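Local coordinates for erythrocyte membrane protein 1 (Plasmodium falciparum, PDB 2YK0) that probably binds host-cell surface receptors as an adhesin of rosetting parasites, and is represented here by its N-terminal NTS-DBL1-alpha and CIDR-gamma domains, at residues Val515-Leu520 and Leu583-Glu588; Gly541-Glu546 and Leu560-Lys565; Cys549-Asn554 and Lys633-Lys638; Leu555-Leu560 and Asp570-Phe575. The protein carries 8 engineered substitutions. All coordinates share one frame; numbering follows the deposited sequence.

Contact 1: residues Val515-Leu520 and Leu583-Glu588; sequences VDMIYL and LKDFLE
M517 and D585 mark the place where strand 515-518 runs across helix 583-588 at 68°, with their CA atoms 6.6 Å apart. The carboxylate of D585 carries the contact. Its CB points at the strand, and with CG swung anti to the backbone N (chi1 -156°) both oxygens arrive at the strand backbone. OD1 accepts the N-H of I518 at 3.0 Å through its syn lone pair, in a nearly straight bond of 167°. V515 and M517 use their backbone groups to pair with Q545 and R543 of strand 542-552, so the I518 N-H is turned the other way, off the outer edge of the CIDR-gamma sheet, where a short acidic side chain from a helix suits it well. D585 OD2 lies 3.1 Å from D516 O, not a hydrogen bond because both are acceptors; that carbonyl also receives a weak hydrogen bond from K625 NZ. Two apolar chains flank the carboxylate. M517 bends at chi2 and chi3, which carries its CE to 3.3 Å from D585 OD2. I518 sends CD1 to within 3.6 Å of D585 OD1, and the same methyl reaches E588 CB at 4.2 Å, one helical turn on. There the carboxylate of E588 forms a long ion pair with K584 along the helix surface. On the other side of this helix, L583 and F586 pack against V699 of helix 698-716.

Contact 2: residues Gly541-Glu546 and Leu560-Lys565; sequences GMRNQE and LNNFNK
E546 and N561 meet through their backbones: the N-H of N561 gives E546 O a 2.7 Å bond. N561 and N562 are the two central residues of a type I turn from L560 to F563, N562 holding the third position, where asparagine is common, and the turn aims both side chains at strand 542-546. N562 passes obliquely across E546, its CB 3.7 Å from E546 CG, with the carboxylate and amide planes 64° apart. The outer end of the same amide sits over one face of the R543 guanidinium, the two planes inclined by 63°. R543 gets there with its CG trans to N (chi1 167°), the chain then bending at chi2, which brings NH2 to 2.9 Å from N562 O. At the start of the turn, L560 CD1 packs on Q545 CB at 3.6 Å and lies 3.5 Å from E546 O. The second shell fixes these groups. D568 makes a salt bridge to R543 and accepts the backbone N-H of N564, probably balancing a largely buried charge, while N561 OD1 is held by K559 NZ and T548 OG1. The arginine thus ties the strand to the loop that follows strand 555-560. Strand 511-518 pairs with the other edge of 541-546; M542 touches W621 of helix 611-636, and N544, whose ND2 is bonded to D516 OD1, touches K624.

Contact 3: residues Cys549-Asn554 and Lys633-Lys638; sequences CQILKN and KKHFNK
C549 and H635 meet where the second strand of the CIDR-gamma sheet lies over the end of helix 611-636, beside the disulfide that joins C549 to C558 on the neighbouring strand. The core of the contact is a CH-pi interaction. C549 CB stands 3.5 Å from the centroid of the H635 ring and only 8° off its normal, so the methylene is centred over the imidazole face. The sulfur is farther out, SG being 4.8 Å from the same centroid, above the face but at a distance. In H635 a chi1 of -160° sets CG beside the carbonyl carbon, opposite N, which carries the ring off the helix, with one face under C549 CB and its edge toward I551 N. A flat, moderately polar ring suits this buried spot, because it can lie under a cystine and also meet F575 edge to face. H635 NE2 is 3.2 Å from C549 O, though the angle is too poor for a hydrogen bond. Past the helix, the K638 chain is stretched out, and its NZ is bonded to S509 O. I551, a branched aliphatic chain, meets the K638 end: its CD1 lies 4.3 Å from K638 CB and 3.9 Å from K638 O.

Contact 4: residues Leu555-Leu560 and Asp570-Phe575; sequences LDVCKL and DKHITF
C558 faces I573 and F575 across an antiparallel beta hairpin. Its CB lies 4.1 Å from I573 CG1. Next comes SG, anti to the carbonyl carbon (chi1 -63°), 4.0 Å from F575 CB and at the edge of that phenyl ring, 79° off its normal in a sulfur-aromatic contact; at its tip the sulfur is bonded to C549. The backbones hold this register. C558 and I573 form a hydrogen-bonded pair, C558 N to I573 O at 2.7 Å and I573 N back to C558 O at 3.0 Å, and L560 N extends the ladder to K571 O. On the sheet face away from the disulfide, K559 and H572 lie side by side, with K559 CG 3.7 Å from H572 CE1, while the lysine chain bends at chi3 and chi4 and its end leads away. D556 sets its carboxylate obliquely across F575, OD2 being 3.3 Å from F575 CB. The last rung goes from F575 N to D556 O at 2.7 Å. T574 is the N-cap of helix 575-601, its OG1 accepting the N-H of V577 and also hydrogen-bonded to H364 O. Strand 555-560 and a threonine together therefore satisfy N-H groups of the helix's first turn, while the cystine ties the same strand covalently to its other neighbour.

The four contacts follow the CIDR-gamma sheet from one outer strand to the other. Contacts 1 and 2, their centres about 13 Å apart, join where M517 O meets R543 N at 2.6 Å, a probable hydrogen bond between strands 511-518 and 542-552. Contacts 3 and 4, with centres about 11 Å apart, share the C549-C558 disulfide, and L560 belongs to both contact 2 and contact 4. Helix 575-601 starts in contact 4 and meets the outer strand 511-518 in contact 1. The magnesium ion held by E534 and S535 is nearest this last end: the side chain of D516 is about 10 Å from it, that of N544 about 12 Å. Contacts 3 and 4 lie away from the metal sites.

Contact 1: residues Val515-Leu520 and Leu583-Glu588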
# COMPACT_ATOMS: atom_id res chain seq x y z
N VAL A 515 -22.60 -2.44 -19.51
CA VAL A 515 -22.43 -2.85 -18.11
C VAL A 515 -21.66 -1.83 -17.35
O VAL A 515 -20.69 -1.27 -17.85
CB VAL A 515 -21.94 -4.31 -17.85
CG1 VAL A 515 -22.95 -5.36 -18.27
CG2 VAL A 515 -20.58 -4.58 -18.48
N ASP A 516 -22.11 -1.61 -16.11
CA ASP A 516 -21.54 -0.65 -15.19
C ASP A 516 -20.55 -1.29 -14.22
O ASP A 516 -20.86 -1.63 -13.07
CB ASP A 516 -22.66 0.15 -14.51
CG ASP A 516 -22.72 1.60 -14.93
OD1 ASP A 516 -22.24 1.93 -16.07
OD2 ASP A 516 -23.22 2.43 -14.11
N MET A 517 -19.32 -1.46 -14.73
CA MET A 517 -18.23 -2.03 -13.99
C MET A 517 -17.59 -1.05 -13.01
O MET A 517 -17.53 0.15 -13.29
CB MET A 517 -17.21 -2.66 -14.94
CG MET A 517 -16.81 -4.06 -14.49
SD MET A 517 -17.82 -5.42 -15.15
CE MET A 517 -19.49 -5.00 -14.58
N ILE A 518 -17.16 -1.54 -11.85
CA ILE A 518 -16.54 -0.69 -10.84
C ILE A 518 -15.07 -0.45 -11.20
O ILE A 518 -14.28 -1.39 -11.29
CB ILE A 518 -16.75 -1.20 -9.37
CG1 ILE A 518 -18.24 -1.28 -9.01
CG2 ILE A 518 -16.05 -0.28 -8.37
CD1 ILE A 518 -18.56 -2.40 -8.07
N TYR A 519 -14.71 0.83 -11.42
CA TYR A 519 -13.35 1.25 -11.74
C TYR A 519 -12.86 2.23 -10.70
O TYR A 519 -12.87 3.44 -10.94
CB TYR A 519 -13.31 1.88 -13.13
CG TYR A 519 -11.95 1.78 -13.77
CD1 TYR A 519 -11.00 2.78 -13.58
CD2 TYR A 519 -11.64 0.73 -14.61
CE1 TYR A 519 -9.76 2.71 -14.20
CE2 TYR A 519 -10.40 0.65 -15.23
CZ TYR A 519 -9.46 1.63 -15.02
OH TYR A 519 -8.23 1.53 -15.63
N LEU A 520 -12.44 1.72 -9.53
CA LEU A 520 -12.00 2.54 -8.41
C LEU A 520 -10.70 3.30 -8.55
O LEU A 520 -10.46 4.22 -7.76
CB LEU A 520 -12.15 1.82 -7.06
CG LEU A 520 -13.41 2.17 -6.21
CD1 LEU A 520 -14.54 2.85 -7.02
CD2 LEU A 520 -13.92 0.93 -5.48
N LEU A 583 -20.87 -11.02 -12.04
CA LEU A 583 -21.24 -11.67 -10.79
C LEU A 583 -20.34 -11.23 -9.63
O LEU A 583 -20.82 -11.03 -8.51
CB LEU A 583 -21.18 -13.17 -11.01
CG LEU A 583 -22.31 -13.76 -11.82
CD1 LEU A 583 -21.93 -15.12 -12.30
CD2 LEU A 583 -23.61 -13.84 -11.01
N LYS A 584 -19.04 -11.06 -9.92
CA LYS A 584 -18.04 -10.58 -8.97
C LYS A 584 -18.41 -9.14 -8.58
O LYS A 584 -18.55 -8.82 -7.39
CB LYS A 584 -16.64 -10.66 -9.62
CG LYS A 584 -15.41 -10.45 -8.72
CD LYS A 584 -15.56 -10.90 -7.24
CE LYS A 584 -15.26 -9.76 -6.28
NZ LYS A 584 -13.81 -9.40 -6.24
N ASP A 585 -18.64 -8.31 -9.63
CA ASP A 585 -19.01 -6.91 -9.59
C ASP A 585 -20.32 -6.72 -8.84
O ASP A 585 -20.38 -5.85 -7.99
CB ASP A 585 -19.07 -6.31 -11.02
CG ASP A 585 -18.90 -4.79 -11.11
OD1 ASP A 585 -17.74 -4.31 -10.99
OD2 ASP A 585 -19.90 -4.09 -11.40
N PHE A 586 -21.35 -7.54 -9.14
CA PHE A 586 -22.66 -7.45 -8.49
C PHE A 586 -22.57 -7.54 -6.98
O PHE A 586 -23.14 -6.70 -6.29
CB PHE A 586 -23.63 -8.51 -9.02
CG PHE A 586 -24.95 -8.53 -8.28
CD1 PHE A 586 -25.94 -7.61 -8.57
CD2 PHE A 586 -25.16 -9.43 -7.24
CE1 PHE A 586 -27.15 -7.60 -7.85
CE2 PHE A 586 -26.37 -9.43 -6.53
CZ PHE A 586 -27.35 -8.52 -6.84
N LEU A 587 -21.87 -8.58 -6.48
CA LEU A 587 -21.67 -8.84 -5.05
C LEU A 587 -21.03 -7.68 -4.38
O LEU A 587 -21.54 -7.22 -3.35
CB LEU A 587 -20.83 -10.09 -4.83
CG LEU A 587 -21.50 -11.43 -5.06
CD1 LEU A 587 -20.50 -12.57 -4.83
CD2 LEU A 587 -22.72 -11.61 -4.16
N GLU A 588 -19.93 -7.16 -4.98
CA GLU A 588 -19.18 -6.00 -4.50
C GLU A 588 -20.14 -4.82 -4.31
O GLU A 588 -20.31 -4.36 -3.18
CB GLU A 588 -18.06 -5.66 -5.50
CG GLU A 588 -16.98 -4.74 -4.98
CD GLU A 588 -15.70 -4.76 -5.81
OE1 GLU A 588 -15.35 -5.85 -6.33
OE2 GLU A 588 -15.05 -3.70 -5.92

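Contact 2: residues Gly541-Glu546 and Leu560-Lys565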
# COMPACT_ATOMS: atom_id res chain seq x y z
N GLY A 541 -15.95 5.81 -9.06
CA GLY A 541 -15.62 5.39 -10.41
C GLY A 541 -16.50 4.27 -10.89
O GLY A 541 -16.69 3.27 -10.18
N MET A 542 -17.03 4.43 -12.13
CA MET A 542 -17.89 3.50 -12.87
C MET A 542 -17.47 3.42 -14.35
O MET A 542 -17.31 4.46 -15.00
CB MET A 542 -19.36 3.91 -12.76
CG MET A 542 -20.07 3.24 -11.65
SD MET A 542 -20.02 1.44 -11.62
CE MET A 542 -21.30 1.13 -10.45
N ARG A 543 -17.31 2.22 -14.88
CA ARG A 543 -16.90 2.13 -16.26
C ARG A 543 -17.98 1.45 -17.08
O ARG A 543 -18.27 0.27 -16.86
CB ARG A 543 -15.50 1.51 -16.40
CG ARG A 543 -15.06 1.06 -17.79
CD ARG A 543 -15.20 2.09 -18.87
NE ARG A 543 -14.39 1.73 -20.03
CZ ARG A 543 -14.33 2.44 -21.16
NH1 ARG A 543 -15.08 3.53 -21.30
NH2 ARG A 543 -13.54 2.06 -22.15
N ASN A 544 -18.63 2.22 -17.98
CA ASN A 544 -19.69 1.70 -18.82
C ASN A 544 -19.07 1.00 -20.01
O ASN A 544 -18.34 1.60 -20.78
CB ASN A 544 -20.64 2.79 -19.26
CG ASN A 544 -21.97 2.25 -19.71
OD1 ASN A 544 -22.13 1.88 -20.87
ND2 ASN A 544 -22.95 2.20 -18.80
N GLN A 545 -19.33 -0.31 -20.09
CA GLN A 545 -18.81 -1.21 -21.10
C GLN A 545 -19.93 -1.69 -22.00
O GLN A 545 -20.83 -2.40 -21.56
CB GLN A 545 -18.15 -2.42 -20.42
CG GLN A 545 -16.82 -2.16 -19.75
CD GLN A 545 -16.41 -3.37 -18.96
OE1 GLN A 545 -17.02 -3.72 -17.94
NE2 GLN A 545 -15.42 -4.08 -19.45
N GLU A 546 -19.88 -1.31 -23.27
CA GLU A 546 -20.84 -1.76 -24.25
C GLU A 546 -20.28 -3.00 -24.92
O GLU A 546 -19.18 -2.99 -25.49
CB GLU A 546 -21.32 -0.67 -25.24
CG GLU A 546 -20.32 0.43 -25.58
CD GLU A 546 -20.90 1.79 -25.92
OE1 GLU A 546 -22.07 1.86 -26.37
OE2 GLU A 546 -20.18 2.80 -25.74
N LEU A 560 -15.90 -5.92 -26.79
CA LEU A 560 -16.03 -4.65 -26.10
C LEU A 560 -16.03 -3.58 -27.17
O LEU A 560 -15.01 -3.34 -27.84
CB LEU A 560 -14.89 -4.44 -25.07
CG LEU A 560 -15.09 -3.33 -24.05
CD1 LEU A 560 -16.45 -3.39 -23.39
CD2 LEU A 560 -14.03 -3.39 -23.00
N ASN A 561 -17.22 -2.99 -27.39
CA ASN A 561 -17.44 -1.97 -28.40
C ASN A 561 -16.58 -0.74 -28.16
O ASN A 561 -15.78 -0.38 -29.04
CB ASN A 561 -18.91 -1.63 -28.46
CG ASN A 561 -19.76 -2.81 -28.84
OD1 ASN A 561 -19.45 -3.54 -29.80
ND2 ASN A 561 -20.86 -2.98 -28.14
N ASN A 562 -16.70 -0.14 -26.95
CA ASN A 562 -15.98 1.03 -26.47
C ASN A 562 -14.61 0.66 -25.88
O ASN A 562 -14.19 1.24 -24.88
CB ASN A 562 -16.85 1.77 -25.45
CG ASN A 562 -17.02 1.07 -24.12
OD1 ASN A 562 -16.68 1.61 -23.08
ND2 ASN A 562 -17.45 -0.16 -24.12
N PHE A 563 -13.91 -0.29 -26.50
CA PHE A 563 -12.62 -0.76 -26.00
C PHE A 563 -11.50 0.27 -26.03
O PHE A 563 -11.24 0.88 -27.06
CB PHE A 563 -12.20 -2.06 -26.69
CG PHE A 563 -10.77 -2.49 -26.43
CD1 PHE A 563 -10.41 -3.06 -25.22
CD2 PHE A 563 -9.78 -2.29 -27.40
CE1 PHE A 563 -9.08 -3.44 -24.98
CE2 PHE A 563 -8.46 -2.68 -27.16
CZ PHE A 563 -8.12 -3.26 -25.95
N ASN A 564 -10.80 0.41 -24.89
CA ASN A 564 -9.65 1.29 -24.73
C ASN A 564 -8.57 0.48 -24.02
O ASN A 564 -8.76 0.11 -22.86
CB ASN A 564 -10.03 2.53 -23.91
CG ASN A 564 -8.92 3.55 -23.72
OD1 ASN A 564 -7.96 3.64 -24.51
ND2 ASN A 564 -9.04 4.34 -22.67
N LYS A 565 -7.45 0.16 -24.72
CA LYS A 565 -6.34 -0.65 -24.20
C LYS A 565 -5.80 -0.16 -22.85
O LYS A 565 -5.58 -0.94 -21.92
CB LYS A 565 -5.21 -0.82 -25.25
CG LYS A 565 -4.42 0.45 -25.61
CD LYS A 565 -5.09 1.33 -26.68
CE LYS A 565 -4.57 2.75 -26.70
NZ LYS A 565 -3.13 2.83 -27.09

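Contact 3: residues Cys549-Asn554 and Lys633-Lys638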
# COMPACT_ATOMS: atom_id res chain seq x y z
N CYS A 549 -22.44 -9.65 -27.49
CA CYS A 549 -22.28 -11.08 -27.31
C CYS A 549 -22.97 -11.86 -28.41
O CYS A 549 -24.16 -11.65 -28.68
CB CYS A 549 -22.75 -11.51 -25.92
SG CYS A 549 -21.75 -10.82 -24.59
N GLN A 550 -22.22 -12.76 -29.06
CA GLN A 550 -22.77 -13.55 -30.14
C GLN A 550 -22.15 -14.94 -30.22
O GLN A 550 -20.95 -15.11 -29.98
CB GLN A 550 -22.59 -12.80 -31.47
CG GLN A 550 -23.46 -13.38 -32.57
CD GLN A 550 -23.21 -12.79 -33.92
OE1 GLN A 550 -22.16 -12.17 -34.19
NE2 GLN A 550 -24.15 -13.02 -34.82
N ILE A 551 -22.99 -15.94 -30.59
CA ILE A 551 -22.54 -17.31 -30.77
C ILE A 551 -21.94 -17.45 -32.17
O ILE A 551 -22.64 -17.34 -33.18
CB ILE A 551 -23.62 -18.38 -30.44
CG1 ILE A 551 -24.13 -18.25 -28.99
CG2 ILE A 551 -23.04 -19.77 -30.71
CD1 ILE A 551 -25.37 -19.04 -28.61
N LEU A 552 -20.63 -17.65 -32.22
CA LEU A 552 -19.87 -17.85 -33.44
C LEU A 552 -19.20 -19.21 -33.32
O LEU A 552 -18.40 -19.44 -32.41
CB LEU A 552 -18.84 -16.72 -33.65
CG LEU A 552 -19.39 -15.33 -34.08
CD1 LEU A 552 -20.63 -15.42 -34.99
CD2 LEU A 552 -19.66 -14.43 -32.90
N LYS A 553 -19.60 -20.14 -34.21
CA LYS A 553 -19.19 -21.55 -34.22
C LYS A 553 -19.85 -22.22 -33.00
O LYS A 553 -21.07 -22.33 -32.97
CB LYS A 553 -17.66 -21.75 -34.28
CG LYS A 553 -16.99 -21.09 -35.48
CD LYS A 553 -15.69 -20.37 -35.12
CE LYS A 553 -14.53 -21.29 -34.85
NZ LYS A 553 -13.24 -20.70 -35.29
N ASN A 554 -19.06 -22.61 -31.99
CA ASN A 554 -19.58 -23.24 -30.77
C ASN A 554 -19.16 -22.46 -29.51
O ASN A 554 -19.43 -22.89 -28.38
CB ASN A 554 -19.10 -24.71 -30.69
CG ASN A 554 -19.95 -25.71 -31.44
OD1 ASN A 554 -20.69 -25.38 -32.38
ND2 ASN A 554 -19.84 -26.97 -31.05
N LYS A 633 -29.26 -12.62 -19.15
CA LYS A 633 -30.11 -13.83 -19.16
C LYS A 633 -30.62 -14.00 -20.60
O LYS A 633 -30.61 -15.11 -21.12
CB LYS A 633 -31.31 -13.69 -18.21
CG LYS A 633 -30.97 -13.64 -16.74
CD LYS A 633 -32.06 -12.90 -15.99
CE LYS A 633 -33.04 -13.80 -15.28
NZ LYS A 633 -33.96 -13.03 -14.40
N LYS A 634 -31.00 -12.90 -21.25
CA LYS A 634 -31.41 -12.88 -22.65
C LYS A 634 -30.30 -13.59 -23.49
O LYS A 634 -30.65 -14.44 -24.32
CB LYS A 634 -31.65 -11.43 -23.11
CG LYS A 634 -32.44 -11.24 -24.40
CD LYS A 634 -32.88 -9.75 -24.60
CE LYS A 634 -34.26 -9.43 -24.04
NZ LYS A 634 -34.77 -8.09 -24.44
N HIS A 635 -28.99 -13.33 -23.21
CA HIS A 635 -27.91 -14.03 -23.92
C HIS A 635 -27.72 -15.46 -23.43
O HIS A 635 -27.43 -16.36 -24.24
CB HIS A 635 -26.58 -13.29 -23.92
CG HIS A 635 -25.67 -13.78 -25.01
ND1 HIS A 635 -24.56 -14.55 -24.75
CD2 HIS A 635 -25.81 -13.69 -26.36
CE1 HIS A 635 -24.02 -14.83 -25.93
NE2 HIS A 635 -24.74 -14.31 -26.93
N PHE A 636 -27.84 -15.69 -22.11
CA PHE A 636 -27.67 -17.03 -21.56
C PHE A 636 -28.62 -17.99 -22.24
O PHE A 636 -28.19 -19.06 -22.68
CB PHE A 636 -27.90 -17.05 -20.04
CG PHE A 636 -27.62 -18.40 -19.40
CD1 PHE A 636 -28.63 -19.36 -19.31
CD2 PHE A 636 -26.36 -18.72 -18.94
CE1 PHE A 636 -28.36 -20.62 -18.78
CE2 PHE A 636 -26.10 -19.98 -18.40
CZ PHE A 636 -27.11 -20.91 -18.31
N ASN A 637 -29.89 -17.59 -22.36
CA ASN A 637 -30.98 -18.38 -22.94
C ASN A 637 -30.94 -18.63 -24.43
O ASN A 637 -31.70 -19.46 -24.92
CB ASN A 637 -32.35 -17.94 -22.38
CG ASN A 637 -32.39 -18.03 -20.86
OD1 ASN A 637 -31.88 -18.96 -20.24
ND2 ASN A 637 -32.93 -17.02 -20.22
N LYS A 638 -29.98 -18.01 -25.15
CA LYS A 638 -29.77 -18.23 -26.59
C LYS A 638 -29.11 -19.59 -26.84
O LYS A 638 -29.05 -20.06 -27.98
CB LYS A 638 -28.91 -17.12 -27.21
CG LYS A 638 -29.64 -15.80 -27.33
CD LYS A 638 -28.85 -14.81 -28.12
CE LYS A 638 -29.72 -13.67 -28.56
NZ LYS A 638 -28.98 -12.70 -29.40

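Contact 4: residues Leu555-Leu560 and Asp570-Phe575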
# COMPACT_ATOMS: atom_id res chain seq x y z
N LEU A 555 -18.54 -21.29 -29.74
CA LEU A 555 -18.00 -20.40 -28.73
C LEU A 555 -18.68 -19.04 -28.77
O LEU A 555 -18.69 -18.42 -29.82
CB LEU A 555 -16.47 -20.27 -28.92
CG LEU A 555 -15.92 -20.08 -30.36
CD1 LEU A 555 -14.59 -19.39 -30.35
CD2 LEU A 555 -15.75 -21.42 -31.08
N ASP A 556 -19.31 -18.61 -27.66
CA ASP A 556 -19.95 -17.30 -27.60
C ASP A 556 -19.04 -16.27 -27.02
O ASP A 556 -18.78 -16.23 -25.81
CB ASP A 556 -21.38 -17.25 -27.05
CG ASP A 556 -21.58 -17.63 -25.60
OD1 ASP A 556 -20.67 -18.26 -25.02
OD2 ASP A 556 -22.68 -17.37 -25.07
N VAL A 557 -18.49 -15.48 -27.93
CA VAL A 557 -17.53 -14.42 -27.71
C VAL A 557 -18.25 -13.09 -27.45
O VAL A 557 -19.32 -12.84 -28.00
CB VAL A 557 -16.57 -14.36 -28.93
CG1 VAL A 557 -15.47 -13.31 -28.76
CG2 VAL A 557 -15.98 -15.75 -29.21
N CYS A 558 -17.67 -12.28 -26.60
CA CYS A 558 -18.19 -10.96 -26.34
C CYS A 558 -17.13 -9.93 -26.69
O CYS A 558 -15.96 -10.09 -26.33
CB CYS A 558 -18.67 -10.83 -24.90
SG CYS A 558 -20.04 -11.94 -24.51
N LYS A 559 -17.52 -8.94 -27.51
CA LYS A 559 -16.61 -7.89 -27.95
C LYS A 559 -16.95 -6.63 -27.21
O LYS A 559 -18.13 -6.32 -26.99
CB LYS A 559 -16.71 -7.65 -29.48
CG LYS A 559 -15.79 -6.53 -30.01
CD LYS A 559 -16.11 -6.12 -31.46
CE LYS A 559 -17.37 -5.27 -31.67
NZ LYS A 559 -17.18 -3.82 -31.35
N LEU A 560 -15.90 -5.92 -26.79
CA LEU A 560 -16.03 -4.65 -26.10
C LEU A 560 -16.03 -3.58 -27.17
O LEU A 560 -15.01 -3.34 -27.84
CB LEU A 560 -14.89 -4.44 -25.07
CG LEU A 560 -15.09 -3.33 -24.05
CD1 LEU A 560 -16.45 -3.39 -23.39
CD2 LEU A 560 -14.03 -3.39 -23.00
N ASP A 570 -8.99 -6.56 -21.89
CA ASP A 570 -9.18 -7.38 -23.09
C ASP A 570 -10.29 -6.88 -23.99
O ASP A 570 -11.35 -6.45 -23.50
CB ASP A 570 -9.49 -8.83 -22.68
CG ASP A 570 -8.76 -9.34 -21.44
OD1 ASP A 570 -7.60 -9.79 -21.59
OD2 ASP A 570 -9.35 -9.28 -20.33
N LYS A 571 -10.08 -6.98 -25.32
CA LYS A 571 -11.06 -6.56 -26.32
C LYS A 571 -12.15 -7.63 -26.51
O LYS A 571 -13.32 -7.29 -26.63
CB LYS A 571 -10.36 -6.23 -27.64
CG LYS A 571 -11.25 -5.60 -28.72
CD LYS A 571 -10.45 -4.87 -29.82
CE LYS A 571 -9.53 -5.72 -30.68
NZ LYS A 571 -8.17 -5.89 -30.08
N HIS A 572 -11.74 -8.92 -26.52
CA HIS A 572 -12.63 -10.08 -26.65
C HIS A 572 -12.52 -11.02 -25.44
O HIS A 572 -11.41 -11.36 -25.01
CB HIS A 572 -12.35 -10.88 -27.93
CG HIS A 572 -12.28 -10.06 -29.17
ND1 HIS A 572 -13.42 -9.50 -29.73
CD2 HIS A 572 -11.21 -9.74 -29.93
CE1 HIS A 572 -13.00 -8.85 -30.80
NE2 HIS A 572 -11.68 -8.96 -30.97
N ILE A 573 -13.68 -11.43 -24.91
CA ILE A 573 -13.82 -12.37 -23.79
C ILE A 573 -14.90 -13.41 -24.14
O ILE A 573 -15.60 -13.24 -25.13
CB ILE A 573 -14.05 -11.67 -22.42
CG1 ILE A 573 -15.48 -11.09 -22.26
CG2 ILE A 573 -12.94 -10.67 -22.09
CD1 ILE A 573 -15.80 -10.57 -20.90
N THR A 574 -15.04 -14.49 -23.36
CA THR A 574 -16.09 -15.48 -23.63
C THR A 574 -17.33 -15.03 -22.85
O THR A 574 -17.20 -14.21 -21.94
CB THR A 574 -15.67 -16.91 -23.19
OG1 THR A 574 -15.77 -17.03 -21.77
CG2 THR A 574 -14.27 -17.33 -23.71
N PHE A 575 -18.51 -15.56 -23.16
CA PHE A 575 -19.65 -15.13 -22.35
C PHE A 575 -19.50 -15.59 -20.89
O PHE A 575 -19.81 -14.82 -19.98
CB PHE A 575 -21.00 -15.51 -22.98
CG PHE A 575 -22.20 -15.10 -22.15
CD1 PHE A 575 -22.45 -13.77 -21.86
CD2 PHE A 575 -23.10 -16.05 -21.69
CE1 PHE A 575 -23.56 -13.40 -21.07
CE2 PHE A 575 -24.20 -15.68 -20.91
CZ PHE A 575 -24.42 -14.36 -20.60